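Local coordinates for protein beta-galactosidase (Trichoderma reesei, PDB 3OG2) that probably hydrolyses terminal non-reducing beta-D-galactose residues from beta-D-galactosides, as a glycosylated member of glycoside hydrolase family 35, at residues A[607-612]-A[645-650]; A[899-904]-A[979-984]; A[602-607]-A[625-630]; A[351-356]-A[586-591]. One frame throughout, in Å; residues are numbered along the deposited sequence.

Contact 1 of 4, residues A[607-612]-A[645-650]. With NAG (2-acetamido-2-deoxy-beta-D-glucopyranose), chain B.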
# COMPACT_ATOMS: atom_id res chain seq x y z
N ASN A 607 -6.83 -18.94 -11.08
CA ASN A 607 -6.69 -19.57 -9.76
C ASN A 607 -7.72 -20.71 -9.61
O ASN A 607 -7.58 -21.50 -8.65
CB ASN A 607 -6.83 -18.60 -8.60
CG ASN A 607 -8.24 -18.04 -8.44
OD1 ASN A 607 -9.00 -17.95 -9.40
ND2 ASN A 607 -8.57 -17.69 -7.20
N VAL A 608 -8.67 -20.79 -10.52
CA VAL A 608 -9.67 -21.84 -10.54
C VAL A 608 -9.93 -22.12 -12.02
O VAL A 608 -9.64 -21.33 -12.93
CB VAL A 608 -10.99 -21.46 -9.86
CG1 VAL A 608 -10.75 -21.21 -8.40
CG2 VAL A 608 -11.63 -20.26 -10.55
N THR A 609 -10.53 -23.27 -12.32
CA THR A 609 -10.81 -23.50 -13.75
C THR A 609 -11.95 -22.58 -14.15
O THR A 609 -12.87 -22.20 -13.41
CB THR A 609 -11.07 -24.97 -14.02
OG1 THR A 609 -12.20 -25.24 -13.23
CG2 THR A 609 -9.89 -25.80 -13.54
N THR A 610 -11.91 -22.16 -15.42
CA THR A 610 -12.91 -21.28 -16.03
C THR A 610 -12.74 -21.33 -17.53
O THR A 610 -11.59 -21.46 -17.96
CB THR A 610 -12.72 -19.84 -15.50
OG1 THR A 610 -13.66 -18.98 -16.16
CG2 THR A 610 -11.31 -19.32 -15.81
N PRO A 611 -13.79 -21.15 -18.30
CA PRO A 611 -13.62 -20.83 -19.70
C PRO A 611 -13.22 -19.38 -19.83
O PRO A 611 -13.27 -18.60 -18.87
CB PRO A 611 -15.01 -21.01 -20.34
CG PRO A 611 -15.95 -21.07 -19.19
CD PRO A 611 -15.22 -21.24 -17.92
N LEU A 612 -12.82 -18.98 -21.01
CA LEU A 612 -12.61 -17.57 -21.35
C LEU A 612 -13.51 -17.27 -22.54
O LEU A 612 -13.45 -17.99 -23.53
CB LEU A 612 -11.19 -17.25 -21.81
CG LEU A 612 -10.08 -17.14 -20.81
CD1 LEU A 612 -8.82 -16.69 -21.55
CD2 LEU A 612 -10.46 -16.19 -19.66
N PRO A 645 -8.81 -22.81 -22.07
CA PRO A 645 -7.38 -23.03 -21.82
C PRO A 645 -7.18 -24.10 -20.75
O PRO A 645 -7.96 -24.30 -19.80
CB PRO A 645 -6.87 -21.67 -21.33
CG PRO A 645 -8.09 -20.92 -20.94
CD PRO A 645 -9.24 -21.44 -21.76
N ALA A 646 -6.06 -24.80 -20.89
CA ALA A 646 -5.64 -25.79 -19.89
C ALA A 646 -5.41 -25.07 -18.58
O ALA A 646 -4.73 -24.04 -18.54
CB ALA A 646 -4.35 -26.49 -20.32
N ILE A 647 -6.01 -25.56 -17.52
CA ILE A 647 -5.78 -25.03 -16.17
C ILE A 647 -5.62 -26.21 -15.22
O ILE A 647 -6.59 -26.87 -14.90
CB ILE A 647 -6.93 -24.11 -15.70
CG1 ILE A 647 -7.15 -22.95 -16.68
CG2 ILE A 647 -6.72 -23.66 -14.25
CD1 ILE A 647 -8.49 -22.29 -16.50
N GLU A 648 -4.40 -26.50 -14.83
CA GLU A 648 -4.16 -27.52 -13.80
C GLU A 648 -3.69 -26.77 -12.57
O GLU A 648 -2.74 -25.96 -12.68
CB GLU A 648 -3.09 -28.46 -14.30
CG GLU A 648 -3.40 -29.05 -15.68
CD GLU A 648 -3.93 -30.46 -15.43
OE1 GLU A 648 -3.32 -31.44 -15.91
OE2 GLU A 648 -4.96 -30.44 -14.70
N ILE A 649 -4.32 -26.98 -11.42
CA ILE A 649 -3.84 -26.36 -10.16
C ILE A 649 -3.21 -27.49 -9.35
O ILE A 649 -3.93 -28.40 -8.89
CB ILE A 649 -5.00 -25.68 -9.42
CG1 ILE A 649 -5.74 -24.66 -10.29
CG2 ILE A 649 -4.56 -25.06 -8.08
CD1 ILE A 649 -4.88 -23.51 -10.80
N PRO A 650 -1.89 -27.53 -9.22
CA PRO A 650 -1.25 -28.69 -8.59
C PRO A 650 -1.30 -28.60 -7.08
O PRO A 650 -1.50 -27.52 -6.54
CB PRO A 650 0.20 -28.59 -9.08
CG PRO A 650 0.40 -27.09 -9.21
CD PRO A 650 -0.91 -26.52 -9.71
C1 NAG B . -9.92 -17.33 -6.92
C2 NAG B . -10.15 -17.54 -5.40
C3 NAG B . -11.56 -17.10 -5.02
C4 NAG B . -11.73 -15.60 -5.44
C5 NAG B . -11.37 -15.46 -6.94
C6 NAG B . -11.33 -13.98 -7.33
C7 NAG B . -8.94 -19.55 -4.70
C8 NAG B . -9.03 -21.02 -4.46
N2 NAG B . -10.06 -18.96 -5.12
O3 NAG B . -11.65 -17.16 -3.59
O4 NAG B . -13.11 -15.29 -5.33
O5 NAG B . -10.03 -15.91 -7.11
O6 NAG B . -11.25 -13.92 -8.75
O7 NAG B . -7.87 -18.91 -4.63
O HOH W 1 -10.62 -23.56 -19.45

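Contact 2 of 4, residues A[899-904]-A[979-984]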
# COMPACT_ATOMS: atom_id res chain seq x y z
N GLU A 899 5.60 -21.40 -14.18
CA GLU A 899 4.19 -21.56 -14.56
C GLU A 899 3.23 -21.07 -13.51
O GLU A 899 2.07 -20.78 -13.91
CB GLU A 899 3.87 -23.04 -14.87
CG GLU A 899 4.77 -23.62 -15.96
CD GLU A 899 6.17 -24.03 -15.57
OE1 GLU A 899 6.50 -24.36 -14.40
OE2 GLU A 899 7.08 -24.03 -16.47
N TYR A 900 3.62 -20.98 -12.25
CA TYR A 900 2.67 -20.68 -11.19
C TYR A 900 3.21 -19.60 -10.27
O TYR A 900 4.41 -19.59 -9.96
CB TYR A 900 2.41 -21.91 -10.27
CG TYR A 900 1.74 -23.01 -11.09
CD1 TYR A 900 0.35 -23.02 -11.18
CD2 TYR A 900 2.47 -23.95 -11.76
CE1 TYR A 900 -0.32 -24.01 -11.92
CE2 TYR A 900 1.85 -24.94 -12.51
CZ TYR A 900 0.47 -24.94 -12.58
OH TYR A 900 -0.15 -25.92 -13.33
N ASP A 901 2.29 -18.78 -9.79
CA ASP A 901 2.56 -17.82 -8.69
C ASP A 901 2.11 -18.54 -7.42
O ASP A 901 0.89 -18.79 -7.24
CB ASP A 901 1.79 -16.56 -8.98
CG ASP A 901 1.85 -15.50 -7.91
OD1 ASP A 901 2.50 -15.72 -6.86
OD2 ASP A 901 1.24 -14.41 -8.09
N ILE A 902 3.02 -18.84 -6.52
CA ILE A 902 2.71 -19.59 -5.30
C ILE A 902 3.18 -18.73 -4.13
O ILE A 902 4.35 -18.81 -3.75
CB ILE A 902 3.41 -20.96 -5.26
CG1 ILE A 902 3.06 -21.82 -6.49
CG2 ILE A 902 3.10 -21.68 -3.96
CD1 ILE A 902 3.98 -23.00 -6.75
N PRO A 903 2.34 -17.93 -3.52
CA PRO A 903 2.74 -17.13 -2.36
C PRO A 903 3.16 -17.97 -1.15
O PRO A 903 2.46 -18.89 -0.78
CB PRO A 903 1.47 -16.33 -2.05
CG PRO A 903 0.74 -16.29 -3.35
CD PRO A 903 0.96 -17.66 -3.96
N LEU A 904 4.31 -17.59 -0.57
CA LEU A 904 4.85 -18.31 0.60
C LEU A 904 4.93 -17.40 1.80
O LEU A 904 5.20 -16.19 1.65
CB LEU A 904 6.26 -18.84 0.30
CG LEU A 904 6.25 -19.98 -0.74
CD1 LEU A 904 7.71 -20.40 -0.98
CD2 LEU A 904 5.41 -21.16 -0.29
N SER A 979 -2.94 -21.19 -2.49
CA SER A 979 -3.28 -22.02 -3.66
C SER A 979 -2.53 -21.53 -4.89
O SER A 979 -2.53 -20.30 -5.18
CB SER A 979 -4.81 -21.95 -3.84
OG SER A 979 -5.22 -22.82 -4.90
N PRO A 980 -1.90 -22.43 -5.64
CA PRO A 980 -1.10 -21.95 -6.78
C PRO A 980 -1.94 -21.28 -7.85
O PRO A 980 -3.04 -21.76 -8.18
CB PRO A 980 -0.49 -23.24 -7.37
CG PRO A 980 -1.11 -24.37 -6.68
CD PRO A 980 -1.84 -23.88 -5.48
N ILE A 981 -1.42 -20.20 -8.41
CA ILE A 981 -2.13 -19.51 -9.49
C ILE A 981 -1.38 -19.73 -10.80
O ILE A 981 -0.23 -19.36 -10.90
CB ILE A 981 -2.19 -17.99 -9.17
CG1 ILE A 981 -2.95 -17.82 -7.83
CG2 ILE A 981 -2.77 -17.22 -10.34
CD1 ILE A 981 -2.43 -16.62 -7.07
N LEU A 982 -2.06 -20.31 -11.77
CA LEU A 982 -1.43 -20.47 -13.08
C LEU A 982 -1.28 -19.10 -13.69
O LEU A 982 -2.28 -18.37 -13.77
CB LEU A 982 -2.35 -21.38 -13.93
CG LEU A 982 -1.79 -21.74 -15.31
CD1 LEU A 982 -0.55 -22.61 -15.20
CD2 LEU A 982 -2.87 -22.43 -16.12
N THR A 983 -0.04 -18.73 -14.07
CA THR A 983 0.25 -17.32 -14.29
C THR A 983 0.83 -17.00 -15.65
O THR A 983 1.65 -17.77 -16.21
CB THR A 983 1.19 -16.79 -13.16
OG1 THR A 983 1.29 -15.37 -13.30
CG2 THR A 983 2.61 -17.31 -13.31
N GLY A 984 0.43 -15.83 -16.17
CA GLY A 984 0.92 -15.25 -17.41
C GLY A 984 1.78 -14.03 -17.12
O GLY A 984 2.02 -13.26 -18.04
O HOH W 2 1.52 -20.60 -16.68

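Contact 3 of 4, residues A[602-607]-A[625-630]. With NAG (2-acetamido-2-deoxy-beta-D-glucopyranose), chain B.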
# COMPACT_ATOMS: atom_id res chain seq x y z
N VAL A 602 -3.35 -13.43 -25.37
CA VAL A 602 -3.83 -12.97 -24.08
C VAL A 602 -2.84 -13.45 -23.00
O VAL A 602 -2.50 -14.64 -23.01
CB VAL A 602 -5.22 -13.55 -23.82
CG1 VAL A 602 -5.76 -13.02 -22.48
CG2 VAL A 602 -6.18 -13.24 -24.97
N GLN A 603 -2.49 -12.58 -22.09
CA GLN A 603 -1.79 -13.01 -20.89
C GLN A 603 -2.76 -12.99 -19.72
O GLN A 603 -3.39 -11.95 -19.51
CB GLN A 603 -0.59 -12.06 -20.63
CG GLN A 603 0.47 -12.14 -21.73
CD GLN A 603 1.12 -13.50 -21.89
OE1 GLN A 603 1.13 -14.04 -23.03
NE2 GLN A 603 1.68 -14.06 -20.81
N ALA A 604 -2.86 -14.09 -19.01
CA ALA A 604 -3.91 -14.25 -18.01
C ALA A 604 -3.42 -15.10 -16.83
O ALA A 604 -2.49 -15.89 -17.03
CB ALA A 604 -5.09 -14.96 -18.65
N ASP A 605 -4.06 -14.92 -15.69
CA ASP A 605 -3.82 -15.80 -14.56
C ASP A 605 -5.13 -16.51 -14.20
O ASP A 605 -6.21 -15.94 -14.33
CB ASP A 605 -3.33 -15.08 -13.31
CG ASP A 605 -1.91 -14.54 -13.46
OD1 ASP A 605 -1.45 -14.25 -14.57
OD2 ASP A 605 -1.21 -14.40 -12.38
N PHE A 606 -4.99 -17.75 -13.76
CA PHE A 606 -6.12 -18.56 -13.39
C PHE A 606 -5.91 -19.19 -12.01
O PHE A 606 -4.91 -19.87 -11.75
CB PHE A 606 -6.28 -19.72 -14.39
CG PHE A 606 -6.46 -19.21 -15.80
CD1 PHE A 606 -7.70 -18.72 -16.22
CD2 PHE A 606 -5.38 -19.23 -16.69
CE1 PHE A 606 -7.89 -18.26 -17.51
CE2 PHE A 606 -5.58 -18.75 -17.99
CZ PHE A 606 -6.81 -18.27 -18.40
N ASN A 607 -6.83 -18.94 -11.08
CA ASN A 607 -6.69 -19.57 -9.76
C ASN A 607 -7.72 -20.71 -9.61
O ASN A 607 -7.58 -21.50 -8.65
CB ASN A 607 -6.83 -18.60 -8.60
CG ASN A 607 -8.24 -18.04 -8.44
OD1 ASN A 607 -9.00 -17.95 -9.40
ND2 ASN A 607 -8.57 -17.69 -7.20
N ALA A 625 -4.26 -17.20 -28.68
CA ALA A 625 -3.29 -17.83 -27.81
C ALA A 625 -3.52 -17.31 -26.38
O ALA A 625 -3.88 -16.13 -26.22
CB ALA A 625 -1.85 -17.51 -28.21
N VAL A 626 -3.29 -18.17 -25.40
CA VAL A 626 -3.37 -17.79 -23.97
C VAL A 626 -2.02 -18.15 -23.34
O VAL A 626 -1.63 -19.31 -23.44
CB VAL A 626 -4.57 -18.41 -23.25
CG1 VAL A 626 -4.56 -18.12 -21.76
CG2 VAL A 626 -5.89 -17.93 -23.88
N ASN A 627 -1.33 -17.22 -22.78
CA ASN A 627 -0.02 -17.46 -22.11
C ASN A 627 0.91 -18.24 -23.03
O ASN A 627 1.58 -19.18 -22.64
CB ASN A 627 -0.19 -18.18 -20.78
CG ASN A 627 -0.99 -17.30 -19.82
OD1 ASN A 627 -1.14 -16.12 -20.02
ND2 ASN A 627 -1.50 -17.93 -18.75
N GLY A 628 0.90 -17.79 -24.28
CA GLY A 628 1.87 -18.32 -25.24
C GLY A 628 1.43 -19.63 -25.87
O GLY A 628 2.22 -20.17 -26.65
N LYS A 629 0.26 -20.17 -25.58
CA LYS A 629 -0.12 -21.46 -26.12
C LYS A 629 -1.34 -21.26 -27.02
O LYS A 629 -2.39 -20.75 -26.58
CB LYS A 629 -0.50 -22.42 -24.98
CG LYS A 629 0.54 -22.92 -23.99
CD LYS A 629 -0.08 -23.81 -22.92
CE LYS A 629 -0.59 -25.17 -23.36
NZ LYS A 629 -1.52 -25.84 -22.40
N GLU A 630 -1.23 -21.63 -28.29
CA GLU A 630 -2.36 -21.48 -29.20
C GLU A 630 -3.48 -22.41 -28.74
O GLU A 630 -3.22 -23.48 -28.23
CB GLU A 630 -1.96 -21.77 -30.66
CG GLU A 630 -2.95 -21.08 -31.59
CD GLU A 630 -3.22 -21.74 -32.92
OE1 GLU A 630 -2.22 -22.28 -33.46
OE2 GLU A 630 -4.36 -21.72 -33.44
C1 NAG B . -9.92 -17.33 -6.92
C2 NAG B . -10.15 -17.54 -5.40
C3 NAG B . -11.56 -17.10 -5.02
C4 NAG B . -11.73 -15.60 -5.44
C5 NAG B . -11.37 -15.46 -6.94
C6 NAG B . -11.33 -13.98 -7.33
C7 NAG B . -8.94 -19.55 -4.70
C8 NAG B . -9.03 -21.02 -4.46
N2 NAG B . -10.06 -18.96 -5.12
O3 NAG B . -11.65 -17.16 -3.59
O4 NAG B . -13.11 -15.29 -5.33
O5 NAG B . -10.03 -15.91 -7.11
O6 NAG B . -11.25 -13.92 -8.75
O7 NAG B . -7.87 -18.91 -4.63
O HOH W 3 -0.59 -15.59 -25.27

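Contact 4 of 4, residues A[351-356]-A[586-591]. With NAG (2-acetamido-2-deoxy-beta-D-glucopyranose), chain B; NAG (2-acetamido-2-deoxy-beta-D-glucopyranose), chain C.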
# COMPACT_ATOMS: atom_id res chain seq x y z
N ASP A 351 0.72 -10.16 -0.37
CA ASP A 351 1.32 -11.21 -1.22
C ASP A 351 0.88 -11.07 -2.69
O ASP A 351 1.17 -11.98 -3.49
CB ASP A 351 1.03 -12.57 -0.62
CG ASP A 351 -0.43 -12.97 -0.68
OD1 ASP A 351 -1.26 -12.26 -1.29
OD2 ASP A 351 -0.79 -14.03 -0.10
N ARG A 352 0.23 -9.99 -3.04
CA ARG A 352 -0.16 -9.53 -4.39
C ARG A 352 -1.41 -10.28 -4.90
O ARG A 352 -1.78 -10.09 -6.07
CB ARG A 352 0.99 -9.50 -5.43
CG ARG A 352 2.25 -8.88 -4.82
CD ARG A 352 3.42 -8.86 -5.81
NE ARG A 352 3.60 -10.18 -6.40
CZ ARG A 352 4.11 -11.25 -5.82
NH1 ARG A 352 4.57 -11.18 -4.56
NH2 ARG A 352 4.16 -12.38 -6.54
N ARG A 353 -2.06 -11.06 -4.06
CA ARG A 353 -3.29 -11.74 -4.52
C ARG A 353 -4.44 -10.71 -4.63
O ARG A 353 -4.52 -9.76 -3.84
CB ARG A 353 -3.73 -12.87 -3.59
CG ARG A 353 -2.83 -14.10 -3.72
CD ARG A 353 -3.33 -15.18 -2.77
NE ARG A 353 -3.18 -14.86 -1.37
CZ ARG A 353 -4.04 -15.04 -0.37
NH1 ARG A 353 -5.26 -15.57 -0.50
NH2 ARG A 353 -3.68 -14.68 0.86
N ILE A 354 -5.30 -10.98 -5.62
CA ILE A 354 -6.44 -10.11 -5.93
C ILE A 354 -7.74 -10.89 -5.83
O ILE A 354 -8.65 -10.82 -6.65
CB ILE A 354 -6.26 -9.49 -7.33
CG1 ILE A 354 -6.03 -10.55 -8.43
CG2 ILE A 354 -5.13 -8.47 -7.25
CD1 ILE A 354 -6.15 -9.97 -9.82
N ASP A 355 -7.84 -11.68 -4.74
CA ASP A 355 -9.04 -12.41 -4.47
C ASP A 355 -10.02 -11.66 -3.59
O ASP A 355 -11.19 -12.06 -3.54
CB ASP A 355 -8.67 -13.74 -3.77
CG ASP A 355 -8.07 -13.40 -2.42
OD1 ASP A 355 -7.04 -12.74 -2.29
OD2 ASP A 355 -8.65 -13.74 -1.33
N ARG A 356 -9.65 -10.58 -2.91
CA ARG A 356 -10.64 -9.91 -2.03
C ARG A 356 -11.76 -9.33 -2.88
O ARG A 356 -11.51 -8.79 -3.98
CB ARG A 356 -9.99 -8.76 -1.25
CG ARG A 356 -9.04 -9.33 -0.16
CD ARG A 356 -8.32 -8.16 0.52
NE ARG A 356 -7.79 -8.58 1.82
CZ ARG A 356 -6.73 -8.06 2.41
NH1 ARG A 356 -6.00 -7.11 1.85
NH2 ARG A 356 -6.37 -8.53 3.62
N GLY A 586 -14.14 -14.02 -17.82
CA GLY A 586 -13.50 -15.18 -17.23
C GLY A 586 -12.09 -14.83 -16.83
O GLY A 586 -11.41 -13.95 -17.41
N GLY A 587 -11.59 -15.56 -15.84
CA GLY A 587 -10.19 -15.46 -15.44
C GLY A 587 -10.05 -14.75 -14.11
O GLY A 587 -10.80 -13.84 -13.76
N TYR A 588 -9.00 -15.15 -13.36
CA TYR A 588 -8.65 -14.48 -12.12
C TYR A 588 -7.98 -13.13 -12.36
O TYR A 588 -8.10 -12.20 -11.55
CB TYR A 588 -7.73 -15.40 -11.37
CG TYR A 588 -6.98 -14.88 -10.17
CD1 TYR A 588 -7.54 -14.76 -8.89
CD2 TYR A 588 -5.64 -14.55 -10.34
CE1 TYR A 588 -6.83 -14.29 -7.81
CE2 TYR A 588 -4.88 -14.10 -9.26
CZ TYR A 588 -5.50 -13.97 -8.01
OH TYR A 588 -4.75 -13.54 -6.95
N LEU A 589 -7.29 -13.02 -13.50
CA LEU A 589 -6.67 -11.79 -13.92
C LEU A 589 -6.47 -11.84 -15.44
O LEU A 589 -5.95 -12.85 -15.93
CB LEU A 589 -5.29 -11.59 -13.26
CG LEU A 589 -4.50 -10.34 -13.67
CD1 LEU A 589 -5.26 -9.04 -13.33
CD2 LEU A 589 -3.15 -10.33 -12.94
N ILE A 590 -6.83 -10.78 -16.15
CA ILE A 590 -6.33 -10.59 -17.51
C ILE A 590 -5.32 -9.47 -17.48
O ILE A 590 -5.65 -8.36 -17.08
CB ILE A 590 -7.47 -10.28 -18.49
CG1 ILE A 590 -8.49 -11.41 -18.48
CG2 ILE A 590 -6.89 -9.98 -19.86
CD1 ILE A 590 -8.00 -12.76 -19.01
N ARG A 591 -4.08 -9.82 -17.80
CA ARG A 591 -2.99 -8.86 -17.71
C ARG A 591 -2.90 -8.01 -18.96
O ARG A 591 -2.65 -6.80 -18.84
CB ARG A 591 -1.64 -9.59 -17.52
CG ARG A 591 -1.56 -10.30 -16.17
CD ARG A 591 -0.22 -11.13 -16.14
NE ARG A 591 -0.20 -11.79 -14.83
CZ ARG A 591 0.22 -11.22 -13.72
NH1 ARG A 591 0.73 -9.99 -13.68
NH2 ARG A 591 0.14 -11.93 -12.60
C1 NAG B . -9.92 -17.33 -6.92
C2 NAG B . -10.15 -17.54 -5.40
C3 NAG B . -11.56 -17.10 -5.02
C4 NAG B . -11.73 -15.60 -5.44
C5 NAG B . -11.37 -15.46 -6.94
C6 NAG B . -11.33 -13.98 -7.33
C7 NAG B . -8.94 -19.55 -4.70
C8 NAG B . -9.03 -21.02 -4.46
N2 NAG B . -10.06 -18.96 -5.12
O3 NAG B . -11.65 -17.16 -3.59
O4 NAG B . -13.11 -15.29 -5.33
O5 NAG B . -10.03 -15.91 -7.11
O6 NAG B . -11.25 -13.92 -8.75
O7 NAG B . -7.87 -18.91 -4.63
C1 NAG C . -13.42 -14.37 -4.34
C2 NAG C . -14.83 -13.86 -4.62
C3 NAG C . -15.32 -12.97 -3.50
C4 NAG C . -15.20 -13.72 -2.16
C5 NAG C . -13.74 -14.19 -1.98
C6 NAG C . -13.55 -15.06 -0.75
C7 NAG C . -15.15 -13.58 -7.04
C8 NAG C . -14.81 -12.76 -8.25
N2 NAG C . -14.79 -13.08 -5.87
O3 NAG C . -16.63 -12.55 -3.73
O4 NAG C . -15.50 -12.77 -1.12
O5 NAG C . -13.44 -15.05 -3.10
O6 NAG C . -14.48 -16.12 -0.71
O7 NAG C . -15.61 -14.73 -7.15
O HOH W 4 -2.13 -13.23 -7.53
O HOH W 5 -9.67 -11.61 -9.33

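Contact 1 of 4, residues A[607-612]-A[645-650]
Ile647 points from the loop 645-650 into the loop 607-612 and splits its two branches between neighbouring threonines. With CG1 set anti to its own carbonyl carbon (chi1 -57°), the longer branch carries CD1 to the backbone of Thr610, 3.5 Å from Thr610 O and also close to that residue's CG2 methyl. The shorter branch meets Thr609 methyl to methyl, Ile647 CG2 lying 3.9 Å from Thr609 CG2, and the two side chains cross obliquely. That threonine methyl also rests 3.7 Å from Ile647 O. Two residues on, Ile649 points the same way, and its CD1 ends 4.0 Å from Asn607 O, on the backbone rather than on a side chain. At the other end Leu612 brings its branch point to the proline ring, Leu612 CG and Pro645 CG being 4.3 Å apart.

The loops run almost antiparallel, their end-to-end directions 168° apart. One leads into strand 612-615, the other leaves strand 641-643, and these two strands of the domain 3 sheet are paired through Leu612 and Ala643. Between the loops themselves a water donates to Thr610 O and to Pro645 O, its oxygen 2.8 Å from each. Thr610 OG1 turns back to its own chain, meeting a lone pair of Pro611 O. Asn607 CB points away from the loop 645-650, and its ND2 carries the N-linked glycan.

The chemistry is thus mainly van der Waals packing of methyls on methyls and on backbone carbonyls, with a water making the polar link.

Contact 2 of 4, residues A[899-904]-A[979-984]
Asp901 and Ile981 exchange two backbone hydrogen bonds, Asp901 N to Ile981 O at 2.8 Å and Ile981 N to Asp901 O at 2.9 Å, the hydrogen-bonded pair of a short antiparallel beta ladder. A third bond extends the ladder: Thr983 N donates to Glu899 O over 2.9 Å. The same Glu899 oxygen takes a water hydrogen, and that water also donates to Thr983 O.

Tyr900 and Leu982 form the adjoining non-hydrogen-bonded pair, with Tyr900 CA only 3.2 Å from Ile981 O in a CA-H...O contact. Their side chains share a sheet face. The phenol oxygen of Tyr900 is held by the backbone oxygen of Glu648, anchoring the ring's far end, while Thr983 uses its hydroxyl on Asp605 and lays CG2 along the Glu899 carbonyl.

Packing continues toward Pro980, whose CB is wedged between Tyr900 CD1 and Ile902 CG1, 3.9 Å from each. Strand 981-982 thereby pairs with strand 900-908 in the C-terminal all-beta region, and Leu982 also bonds by its backbone to Phe606 of domain 3. Leu982, its CG anti to the backbone N (chi1 -176°), completes the set with a CH-pi contact: CD1 stands over one face of the Tyr900 ring, 4.0 Å from the centroid and 30° off the normal.

Contact 3 of 4, residues A[602-607]-A[625-630]
A parallel beta bridge between Val602 and Val626 joins strands 599-605 and 623-626, just where the second strand ends in a two-residue hairpin with a type I' turn from Val626 to Lys629. Val602 N donates to Ala625 O over 2.9 Å, and Asn627 N answers with a 2.8 Å bond to Val602 O that approaches nearly along the C=O axis.

Beyond this point the side chain of Asn627, itself in the turn, takes over the work of a strand. Its OD1 offers a lone pair, in the carbonyl plane, to Ala604 N at 2.8 Å, and ND2 returns a 2.8 Å bond to Ala604 O, which lies close to the amide plane. With CG anti to the carbonyl carbon (chi1 -63°), the amide is directed at Ala604. The two bonds fix its rotation.

Gln603 lies across this group, its own amide plane turned 45° from that of Asn627, and sends NE2 to Gly984 O. On the other sheet face Val626 CG1 meets the edge of the Phe606 ring, 4.0 Å from CE2 and near the ring plane. A water spans Val602 O and Gly628 N.

Because its amide can both donate and accept a hydrogen bond, Asn627 continues the pairing past the point where its own chain turns away.

Contact 4 of 4, residues A[351-356]-A[586-591]
Tyr588 presents one ring face to Ile354, whose CG1 stands 3.9 Å from the centroid and 29° off the normal in a CH-pi contact. At the ring edge, near its plane, comes the first sugar of the glycan on Asn607, its O5 3.3 Å from Tyr588 CD1. A water lies in the ring plane at the phenol end and bonds to OH. The guanidinium of Arg353 is nearly parallel to the ring (8°) but not stacked on it; Arg353 CB lies 3.6 Å from Tyr588 OH, and Asp351 OD2 holds NE and NH2 at the guanidinium edge. Leu589 CD2 sits 3.5 Å above the plane of the Arg591 guanidinium, itself salt-bridged to Asp605 and Asp60.

Ile354 N gives Tyr588 OH a nearly straight hydrogen bond of 2.9 Å. With CG1 in the crowded position between backbone N and carbonyl carbon (chi1 54°), Ile354 CD1 ends 3.7 Å from Leu589 CD1. Another water donates to Ile354 O and Tyr588 O and bonds to sugar O6.

The contact fastens the loop before helix 357-370, in the TIM-barrel region, to the bulged start of strand 589-596 in domain 3; Lys64 of helix 58-66 packs on both Ile354 and Leu589.

In the fold
From the N terminus, contact 4 comes first: it spans 230 residues, and closes between the barrel region and the start of strand 589-596. Contacts 3 and 1 then follow within domain 3 and cross, because their segments alternate along the chain (602-607, 607-612, 625-630, 645-650); they share Asn607. Contact 2 lies later in series, closing a 75-residue loop near the C terminus. No contact nests inside another. Asp605 of contact 3 reaches Arg591 of contact 4 and Thr983 and Gly984 of contact 2; Phe606 packs on Ile647 of contact 1. Together the contacts join the barrel, the domain 3 sheet and the last all-beta sheet; contacts 1, 3 and 4 also meet the first sugar of the glycan on Asn607.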